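Local coordinates for putative tetR-family transcriptional regulator (Streptomyces coelicolor, PDB 3FIW), which probably binds DNA as a dimeric TetR-family regulator and represses transcription from its target sites, at residues A[97-102]-A[134-139]; A[105-110]-A[119-124]. All blocks are in the same frame, centred on the assembly; numbering follows the deposited sequence.

Interaction 1 of 2, residues A[97-102]-A[134-139]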
ATOM      1  N   HIS A  97     -11.095  -4.368  21.666  1.00 28.63           N
ATOM      2  CA  HIS A  97      -9.677  -4.536  21.367  1.00 29.49           C
ATOM      3  C   HIS A  97      -9.472  -5.715  20.420  1.00 28.46           C
ATOM      4  O   HIS A  97      -8.836  -5.550  19.400  1.00 30.01           O
ATOM      5  CB  HIS A  97      -8.862  -4.680  22.663  1.00 28.30           C
ATOM      6  CG  HIS A  97      -7.378  -4.624  22.476  1.00 32.05           C
ATOM      7  ND1 HIS A  97      -6.737  -5.114  21.350  1.00 34.03           N
ATOM      8  CD2 HIS A  97      -6.390  -4.202  23.309  1.00 34.41           C
ATOM      9  CE1 HIS A  97      -5.428  -4.965  21.489  1.00 34.08           C
ATOM     10  NE2 HIS A  97      -5.192  -4.396  22.660  1.00 33.81           N
ATOM     11  N   GLY A  98      -9.998  -6.880  20.789  1.00 28.04           N
ATOM     12  CA  GLY A  98     -10.022  -8.079  19.962  1.00 28.91           C
ATOM     13  C   GLY A  98     -10.804  -7.915  18.670  1.00 29.96           C
ATOM     14  O   GLY A  98     -10.389  -8.444  17.642  1.00 29.82           O
ATOM     15  N   TRP A  99     -11.934  -7.206  18.714  1.00 30.32           N
ATOM     16  CA  TRP A  99     -12.684  -6.890  17.521  1.00 31.60           C
ATOM     17  C   TRP A  99     -11.844  -6.026  16.579  1.00 32.29           C
ATOM     18  O   TRP A  99     -11.763  -6.294  15.374  1.00 32.66           O
ATOM     19  CB  TRP A  99     -13.972  -6.149  17.819  1.00 32.43           C
ATOM     20  CG  TRP A  99     -14.634  -5.679  16.509  1.00 34.56           C
ATOM     21  CD1 TRP A  99     -15.506  -6.396  15.723  1.00 34.13           C
ATOM     22  CD2 TRP A  99     -14.411  -4.427  15.814  1.00 33.47           C
ATOM     23  NE1 TRP A  99     -15.845  -5.663  14.601  1.00 32.71           N
ATOM     24  CE2 TRP A  99     -15.214  -4.449  14.648  1.00 32.82           C
ATOM     25  CE3 TRP A  99     -13.651  -3.288  16.089  1.00 32.16           C
ATOM     26  CZ2 TRP A  99     -15.254  -3.385  13.752  1.00 32.05           C
ATOM     27  CZ3 TRP A  99     -13.686  -2.229  15.200  1.00 33.03           C
ATOM     28  CH2 TRP A  99     -14.478  -2.278  14.044  1.00 33.93           C
ATOM     29  N   PHE A 100     -11.212  -4.991  17.110  1.00 32.63           N
ATOM     30  CA  PHE A 100     -10.340  -4.158  16.239  1.00 32.99           C
ATOM     31  C   PHE A 100      -9.322  -4.987  15.437  1.00 33.03           C
ATOM     32  O   PHE A 100      -9.192  -4.858  14.221  1.00 32.99           O
ATOM     33  CB  PHE A 100      -9.650  -3.037  17.043  1.00 33.04           C
ATOM     34  CG  PHE A 100      -8.939  -2.039  16.183  1.00 32.74           C
ATOM     35  CD1 PHE A 100      -9.573  -0.889  15.778  1.00 32.88           C
ATOM     36  CD2 PHE A 100      -7.641  -2.271  15.753  1.00 34.46           C
ATOM     37  CE1 PHE A 100      -8.932   0.011  14.975  1.00 32.32           C
ATOM     38  CE2 PHE A 100      -7.001  -1.376  14.952  1.00 35.32           C
ATOM     39  CZ  PHE A 100      -7.639  -0.234  14.567  1.00 34.30           C
ATOM     40  N   LEU A 101      -8.585  -5.828  16.136  1.00 32.88           N
ATOM     41  CA  LEU A 101      -7.667  -6.735  15.462  1.00 32.35           C
ATOM     42  C   LEU A 101      -8.389  -7.584  14.442  1.00 31.41           C
ATOM     43  O   LEU A 101      -7.922  -7.718  13.318  1.00 30.09           O
ATOM     44  CB  LEU A 101      -6.969  -7.628  16.498  1.00 32.05           C
ATOM     45  CG  LEU A 101      -6.114  -6.846  17.533  1.00 34.04           C
ATOM     46  CD1 LEU A 101      -5.591  -7.813  18.568  1.00 35.28           C
ATOM     47  CD2 LEU A 101      -4.965  -6.110  16.891  1.00 32.16           C
ATOM     48  N   ARG A 102      -9.493  -8.199  14.876  1.00 31.48           N
ATOM     49  CA  ARG A 102     -10.323  -9.055  14.023  1.00 31.40           C
ATOM     50  C   ARG A 102     -10.793  -8.341  12.716  1.00 30.89           C
ATOM     51  O   ARG A 102     -10.671  -8.905  11.598  1.00 29.49           O
ATOM     52  CB  ARG A 102     -11.486  -9.618  14.845  1.00 31.09           C
ATOM     53  CG  ARG A 102     -12.179 -10.846  14.243  1.00 34.07           C
ATOM     54  CD  ARG A 102     -13.417 -11.333  15.046  1.00 31.69           C
ATOM     55  NE  ARG A 102     -13.115 -11.201  16.455  1.00 32.72           N
ATOM     56  CZ  ARG A 102     -13.892 -10.561  17.327  1.00 34.86           C
ATOM     57  NH1 ARG A 102     -15.048 -10.035  16.909  1.00 35.72           N
ATOM     58  NH2 ARG A 102     -13.514 -10.457  18.609  1.00 33.05           N
ATOM     59  N   ARG A 134     -20.172   3.525  10.143  1.00 45.45           N
ATOM     60  CA  ARG A 134     -20.718   4.294  11.258  1.00 45.43           C
ATOM     61  C   ARG A 134     -21.021   3.407  12.447  1.00 43.93           C
ATOM     62  O   ARG A 134     -20.872   3.835  13.585  1.00 44.11           O
ATOM     63  CB  ARG A 134     -21.991   5.040  10.826  1.00 46.05           C
ATOM     64  CG  ARG A 134     -22.636   5.965  11.887  1.00 49.41           C
ATOM     65  CD  ARG A 134     -21.843   7.269  12.068  1.00 56.29           C
ATOM     66  NE  ARG A 134     -20.983   7.313  13.265  1.00 59.73           N
ATOM     67  CZ  ARG A 134     -19.654   7.500  13.264  1.00 62.10           C
ATOM     68  NH1 ARG A 134     -18.970   7.660  12.122  1.00 60.89           N
ATOM     69  NH2 ARG A 134     -18.997   7.543  14.427  1.00 62.37           N
ATOM     70  N   ARG A 135     -21.458   2.178  12.184  1.00 43.03           N
ATOM     71  CA  ARG A 135     -21.796   1.230  13.259  1.00 42.72           C
ATOM     72  C   ARG A 135     -20.519   0.746  13.995  1.00 41.38           C
ATOM     73  O   ARG A 135     -20.484   0.673  15.236  1.00 41.87           O
ATOM     74  CB  ARG A 135     -22.627   0.046  12.733  1.00 42.95           C
ATOM     75  CG  ARG A 135     -24.016   0.425  12.190  1.00 45.71           C
ATOM     76  CD  ARG A 135     -25.043  -0.683  12.382  1.00 50.06           C
ATOM     77  NE  ARG A 135     -26.238  -0.421  11.575  1.00 53.85           N
ATOM     78  CZ  ARG A 135     -27.435  -0.050  12.048  1.00 56.22           C
ATOM     79  NH1 ARG A 135     -27.661   0.093  13.358  1.00 55.64           N
ATOM     80  NH2 ARG A 135     -28.430   0.161  11.193  1.00 57.44           N
ATOM     81  N   LYS A 136     -19.493   0.443  13.203  1.00 38.85           N
ATOM     82  CA  LYS A 136     -18.162   0.096  13.701  1.00 37.19           C
ATOM     83  C   LYS A 136     -17.591   1.238  14.528  1.00 36.81           C
ATOM     84  O   LYS A 136     -17.115   1.028  15.635  1.00 36.19           O
ATOM     85  CB  LYS A 136     -17.235  -0.248  12.535  1.00 35.74           C
ATOM     86  CG  LYS A 136     -17.510  -1.569  11.907  1.00 33.23           C
ATOM     87  CD  LYS A 136     -16.569  -1.813  10.723  1.00 31.99           C
ATOM     88  CE  LYS A 136     -16.952  -3.089   9.998  1.00 30.99           C
ATOM     89  NZ  LYS A 136     -16.048  -3.263   8.852  1.00 34.69           N
HETATM   90  N   MSE A 137     -17.670   2.459  14.004  1.00 36.91           N
HETATM   91  CA  MSE A 137     -17.197   3.611  14.746  1.00 36.95           C
HETATM   92  C   MSE A 137     -17.961   3.834  16.045  1.00 37.04           C
HETATM   93  O   MSE A 137     -17.326   4.096  17.064  1.00 36.95           O
HETATM   94  CB  MSE A 137     -17.251   4.866  13.902  1.00 37.66           C
HETATM   95  CG  MSE A 137     -16.254   5.906  14.369  1.00 42.90           C
HETATM   96 SE   MSE A 137     -14.435   5.279  13.968  0.70 50.79          SE
HETATM   97  CE  MSE A 137     -14.412   5.150  11.992  1.00 52.12           C
ATOM     98  N   ASP A 138     -19.305   3.732  16.007  1.00 36.64           N
ATOM     99  CA  ASP A 138     -20.156   3.852  17.202  1.00 37.20           C
ATOM    100  C   ASP A 138     -19.789   2.854  18.276  1.00 36.63           C
ATOM    101  O   ASP A 138     -19.712   3.202  19.458  1.00 37.75           O
ATOM    102  CB  ASP A 138     -21.638   3.669  16.849  1.00 37.33           C
ATOM    103  CG  ASP A 138     -22.240   4.899  16.168  1.00 39.45           C
ATOM    104  OD1 ASP A 138     -23.331   4.752  15.536  1.00 38.89           O
ATOM    105  OD2 ASP A 138     -21.615   6.000  16.276  1.00 39.86           O
ATOM    106  N   PHE A 139     -19.561   1.610  17.867  1.00 35.62           N
ATOM    107  CA  PHE A 139     -19.078   0.578  18.777  1.00 34.01           C
ATOM    108  C   PHE A 139     -17.778   0.956  19.497  1.00 33.35           C
ATOM    109  O   PHE A 139     -17.651   0.705  20.693  1.00 32.60           O
ATOM    110  CB  PHE A 139     -18.890  -0.732  18.022  1.00 33.65           C
ATOM    111  CG  PHE A 139     -18.146  -1.760  18.801  1.00 32.97           C
ATOM    112  CD1 PHE A 139     -18.781  -2.467  19.840  1.00 32.90           C
ATOM    113  CD2 PHE A 139     -16.799  -1.981  18.551  1.00 29.01           C
ATOM    114  CE1 PHE A 139     -18.079  -3.434  20.600  1.00 31.83           C
ATOM    115  CE2 PHE A 139     -16.083  -2.941  19.265  1.00 31.58           C
ATOM    116  CZ  PHE A 139     -16.733  -3.684  20.305  1.00 32.47           C
TER

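Interaction 2 of 2, residues A[105-110]-A[119-124]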
ATOM      1  N   ARG A 105      -7.704  -7.880  10.418  1.00 29.52           N
ATOM      2  CA  ARG A 105      -7.463  -9.249   9.903  1.00 29.65           C
ATOM      3  C   ARG A 105      -8.473  -9.626   8.823  1.00 29.61           C
ATOM      4  O   ARG A 105      -8.124 -10.226   7.809  1.00 31.13           O
ATOM      5  CB  ARG A 105      -7.434 -10.304  10.997  1.00 29.42           C
ATOM      6  CG  ARG A 105      -6.249 -10.211  11.986  1.00 28.95           C
ATOM      7  CD  ARG A 105      -6.489 -11.122  13.214  1.00 29.38           C
ATOM      8  NE  ARG A 105      -5.373 -10.983  14.119  1.00 30.87           N
ATOM      9  CZ  ARG A 105      -5.428 -10.972  15.459  1.00 33.53           C
ATOM     10  NH1 ARG A 105      -6.584 -11.087  16.096  1.00 27.96           N
ATOM     11  NH2 ARG A 105      -4.285 -10.826  16.169  1.00 33.71           N
ATOM     12  N   SER A 106      -9.718  -9.243   9.001  1.00 29.82           N
ATOM     13  CA  SER A 106     -10.706  -9.489   7.949  1.00 29.88           C
ATOM     14  C   SER A 106     -10.362  -8.767   6.636  1.00 29.99           C
ATOM     15  O   SER A 106     -10.466  -9.349   5.541  1.00 29.59           O
ATOM     16  CB  SER A 106     -12.132  -9.126   8.391  1.00 29.09           C
ATOM     17  OG  SER A 106     -13.046  -9.437   7.329  1.00 29.86           O
ATOM     18  N   PHE A 107     -10.027  -7.485   6.756  1.00 29.36           N
ATOM     19  CA  PHE A 107      -9.708  -6.656   5.608  1.00 28.53           C
ATOM     20  C   PHE A 107      -8.530  -7.241   4.815  1.00 28.69           C
ATOM     21  O   PHE A 107      -8.598  -7.319   3.575  1.00 28.52           O
ATOM     22  CB  PHE A 107      -9.372  -5.247   6.073  1.00 28.98           C
ATOM     23  CG  PHE A 107      -9.189  -4.261   4.943  1.00 31.84           C
ATOM     24  CD1 PHE A 107     -10.168  -4.100   3.958  1.00 30.34           C
ATOM     25  CD2 PHE A 107      -8.028  -3.472   4.873  1.00 33.31           C
ATOM     26  CE1 PHE A 107      -9.974  -3.137   2.944  1.00 30.21           C
ATOM     27  CE2 PHE A 107      -7.834  -2.551   3.890  1.00 31.54           C
ATOM     28  CZ  PHE A 107      -8.805  -2.375   2.921  1.00 31.19           C
ATOM     29  N   ARG A 108      -7.452  -7.581   5.536  1.00 27.38           N
ATOM     30  CA  ARG A 108      -6.323  -8.295   4.982  1.00 27.76           C
ATOM     31  C   ARG A 108      -6.740  -9.566   4.234  1.00 27.63           C
ATOM     32  O   ARG A 108      -6.391  -9.774   3.091  1.00 29.02           O
ATOM     33  CB  ARG A 108      -5.326  -8.640   6.082  1.00 27.29           C
ATOM     34  CG  ARG A 108      -4.069  -9.336   5.493  1.00 29.38           C
ATOM     35  CD  ARG A 108      -2.889  -9.250   6.398  1.00 29.22           C
ATOM     36  NE  ARG A 108      -1.785 -10.106   5.948  1.00 30.59           N
ATOM     37  CZ  ARG A 108      -1.636 -11.403   6.225  1.00 29.75           C
ATOM     38  NH1 ARG A 108      -2.511 -12.052   6.986  1.00 28.59           N
ATOM     39  NH2 ARG A 108      -0.576 -12.052   5.747  1.00 27.62           N
ATOM     40  N   ARG A 109      -7.453 -10.444   4.919  1.00 28.13           N
ATOM     41  CA  ARG A 109      -7.920 -11.697   4.365  1.00 28.44           C
ATOM     42  C   ARG A 109      -8.700 -11.419   3.049  1.00 28.33           C
ATOM     43  O   ARG A 109      -8.501 -12.090   2.026  1.00 26.74           O
ATOM     44  CB  ARG A 109      -8.787 -12.420   5.410  1.00 27.50           C
ATOM     45  CG  ARG A 109      -9.383 -13.787   4.993  1.00 30.74           C
ATOM     46  CD  ARG A 109     -10.482 -14.272   5.990  1.00 27.69           C
ATOM     47  NE  ARG A 109      -9.928 -14.320   7.340  1.00 30.63           N
ATOM     48  CZ  ARG A 109     -10.359 -13.605   8.386  1.00 31.60           C
ATOM     49  NH1 ARG A 109     -11.430 -12.807   8.292  1.00 30.55           N
ATOM     50  NH2 ARG A 109      -9.751 -13.750   9.557  1.00 31.21           N
ATOM     51  N   THR A 110      -9.523 -10.378   3.068  1.00 28.75           N
ATOM     52  CA  THR A 110     -10.319 -10.038   1.886  1.00 29.32           C
ATOM     53  C   THR A 110      -9.426  -9.696   0.706  1.00 30.28           C
ATOM     54  O   THR A 110      -9.666 -10.218  -0.393  1.00 31.14           O
ATOM     55  CB  THR A 110     -11.358  -8.967   2.185  1.00 29.79           C
ATOM     56  OG1 THR A 110     -12.185  -9.429   3.266  1.00 32.68           O
ATOM     57  CG2 THR A 110     -12.277  -8.730   1.006  1.00 28.70           C
ATOM     58  N   ARG A 119      -3.724  -4.374  -5.401  1.00 29.50           N
ATOM     59  CA  ARG A 119      -3.617  -3.490  -6.583  1.00 29.46           C
ATOM     60  C   ARG A 119      -4.969  -3.221  -7.207  1.00 30.45           C
ATOM     61  O   ARG A 119      -5.244  -2.109  -7.687  1.00 29.74           O
ATOM     62  CB  ARG A 119      -2.664  -4.071  -7.657  1.00 30.36           C
ATOM     63  CG  ARG A 119      -1.185  -4.013  -7.298  1.00 29.36           C
ATOM     64  CD  ARG A 119      -0.361  -4.712  -8.363  1.00 31.85           C
ATOM     65  NE  ARG A 119      -0.733  -4.219  -9.683  1.00 35.23           N
ATOM     66  CZ  ARG A 119      -0.563  -4.873 -10.834  1.00 34.08           C
ATOM     67  NH1 ARG A 119      -0.953  -4.288 -11.945  1.00 34.43           N
ATOM     68  NH2 ARG A 119       0.021  -6.068 -10.897  1.00 33.06           N
ATOM     69  N   LEU A 120      -5.822  -4.242  -7.213  1.00 31.29           N
ATOM     70  CA  LEU A 120      -7.183  -4.057  -7.672  1.00 31.89           C
ATOM     71  C   LEU A 120      -7.907  -3.048  -6.793  1.00 31.92           C
ATOM     72  O   LEU A 120      -8.557  -2.126  -7.303  1.00 32.74           O
ATOM     73  CB  LEU A 120      -7.940  -5.398  -7.683  1.00 31.73           C
ATOM     74  CG  LEU A 120      -9.384  -5.388  -8.194  1.00 31.52           C
ATOM     75  CD1 LEU A 120      -9.488  -5.215  -9.708  1.00 29.46           C
ATOM     76  CD2 LEU A 120     -10.107  -6.671  -7.723  1.00 31.91           C
ATOM     77  N   HIS A 121      -7.813  -3.219  -5.474  1.00 31.49           N
ATOM     78  CA  HIS A 121      -8.438  -2.287  -4.546  1.00 30.33           C
ATOM     79  C   HIS A 121      -7.933  -0.855  -4.703  1.00 30.54           C
ATOM     80  O   HIS A 121      -8.719   0.078  -4.971  1.00 30.08           O
ATOM     81  CB  HIS A 121      -8.151  -2.760  -3.132  1.00 31.63           C
ATOM     82  CG  HIS A 121      -8.992  -2.108  -2.082  1.00 29.41           C
ATOM     83  ND1 HIS A 121      -8.491  -1.163  -1.204  1.00 30.20           N
ATOM     84  CD2 HIS A 121     -10.286  -2.290  -1.739  1.00 29.68           C
ATOM     85  CE1 HIS A 121      -9.439  -0.807  -0.349  1.00 27.54           C
ATOM     86  NE2 HIS A 121     -10.540  -1.473  -0.655  1.00 28.26           N
ATOM     87  N   ALA A 122      -6.619  -0.700  -4.563  1.00 30.49           N
ATOM     88  CA  ALA A 122      -5.947   0.620  -4.660  1.00 32.12           C
ATOM     89  C   ALA A 122      -6.248   1.322  -5.986  1.00 32.70           C
ATOM     90  O   ALA A 122      -6.480   2.539  -6.023  1.00 32.63           O
ATOM     91  CB  ALA A 122      -4.441   0.505  -4.433  1.00 30.04           C
ATOM     92  N   GLY A 123      -6.262   0.545  -7.061  1.00 34.35           N
ATOM     93  CA  GLY A 123      -6.542   1.075  -8.386  1.00 37.41           C
ATOM     94  C   GLY A 123      -7.949   1.614  -8.648  1.00 38.76           C
ATOM     95  O   GLY A 123      -8.122   2.541  -9.450  1.00 39.42           O
ATOM     96  N   SER A 124      -8.949   1.007  -8.018  1.00 40.14           N
ATOM     97  CA  SER A 124     -10.338   1.399  -8.204  1.00 42.17           C
ATOM     98  C   SER A 124     -11.018   1.444  -6.875  1.00 43.81           C
ATOM     99  O   SER A 124     -11.984   0.709  -6.676  1.00 44.12           O
ATOM    100  CB  SER A 124     -11.099   0.357  -9.028  1.00 41.10           C
ATOM    101  OG  SER A 124     -10.372  -0.082 -10.134  1.00 40.35           O
TER

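Interaction 1 of 2, residues A[97-102]-A[134-139]
Trp99 meets Phe139 and Lys136 where helix 96-112 packs on helix 130-142. The aromatic part is an edge-to-face pair. Phe139 turns its edge toward the face of the Trp99 indole, with the five-membered ring 5.4 Å from the Phe139 ring between centroids and the planes at 66°. Phe139 CD2 lies over that face, offset toward the rim. The nearest carbons are Trp99 CE3 and Phe139 CE2, 4.0 Å apart. Both side chains leave the backbone with CG anti to N (chi1 173° for Trp99, 168° for Phe139). The two run antiparallel past one another, with the Phe139 rim over the indole.

The aliphatic part belongs to Lys136. Its chain, extended beyond CG, runs at about a right angle to the Trp99 side chain, along the CZ2-CH2 edge of the indole. Lys136 CG comes to 3.4 Å from Trp99 CZ2. Lys136 CD lies in the ring plane at the edge, 3.7 Å from Trp99 CZ2, and Lys136 CB is 3.7 Å from Trp99 CH2.

The polar end of Lys136 goes past the ring. Its NZ is hydrogen-bonded to OD1 of Asn103, on the same helix as Trp99. Pro90 touches both Trp99 and Phe139 from a loop.

This is helix-helix packing in the C-terminal domain, which in TetR-family relatives usually binds the effector ligand. The two aromatic rings are buried. Between the segments they are held by shape and dispersion, and the lysine can lend its methylenes to this packing because its amine is satisfied by Asn103.

Interaction 2 of 2, residues A[105-110]-A[119-124]
Phe107 and His121 make this contact by themselves, with equal shares of the buried surface. Phe107 stands on helix 96-112 and His121 on the short helix 117-123. Their side chains come from opposite directions and meet ring to ring.

The pair is an offset edge-to-face stack. Phe107 presents its edge to the face of His121. The centroids of the Phe107 and His121 rings are 5.4 Å apart. Their planes stand at 74°. Phe107 CZ makes the closest approach, 3.7 Å from His121 CE1, which lies in the plane of the phenyl ring. Phe107 CE1 sits beside it, 4.0 Å from His121 NE2. The CE1-NE2 side of the imidazole therefore does the touching.

In Phe107 the CB bond does not head for the other helix. With CG anti to the backbone N (chi1 -173°), the far end of the ring reaches the imidazole. In His121 the bond to CB already heads toward segment 105-110.

Each ring also has a neighbour outside the pair. Phe107 touches Thr161 of helix 147-170, and His121 touches Pro126 in the loop after its own helix. Within helix 96-112, Ser106 O accepts hydrogen bonds from both Thr110 OG1 and Thr110 N.

The contact joins two successive helices of the C-terminal domain. Its centre lies about 3 Å from the centre of the chain. The phenyl edge meets one side of the imidazole, not the middle of its face. This is a small contact that relies on ring packing, with no hydrogen bond between the two rings to fix their rotation.

How the interactions relate
Both interactions use helix 96-112. Interaction 1 takes its early part and pairs it with helix 130-142; interaction 2 takes a later part and pairs it with helix 117-123. Interaction 2 is nested inside the chain loop closed by interaction 1, with about 18 Å between centres. Interaction 1 is a buried contact, interaction 2 a surface one with less area. Each has an edge-to-face pair, but the first adds lysine methylenes to an indole and a phenyl ring, whereas the second rests on one phenyl and one polar imidazole. Residues of the shared helix also touch the second subunit: Leu101 packs on its Leu197, and Arg105 forms a salt bridge with its Glu194.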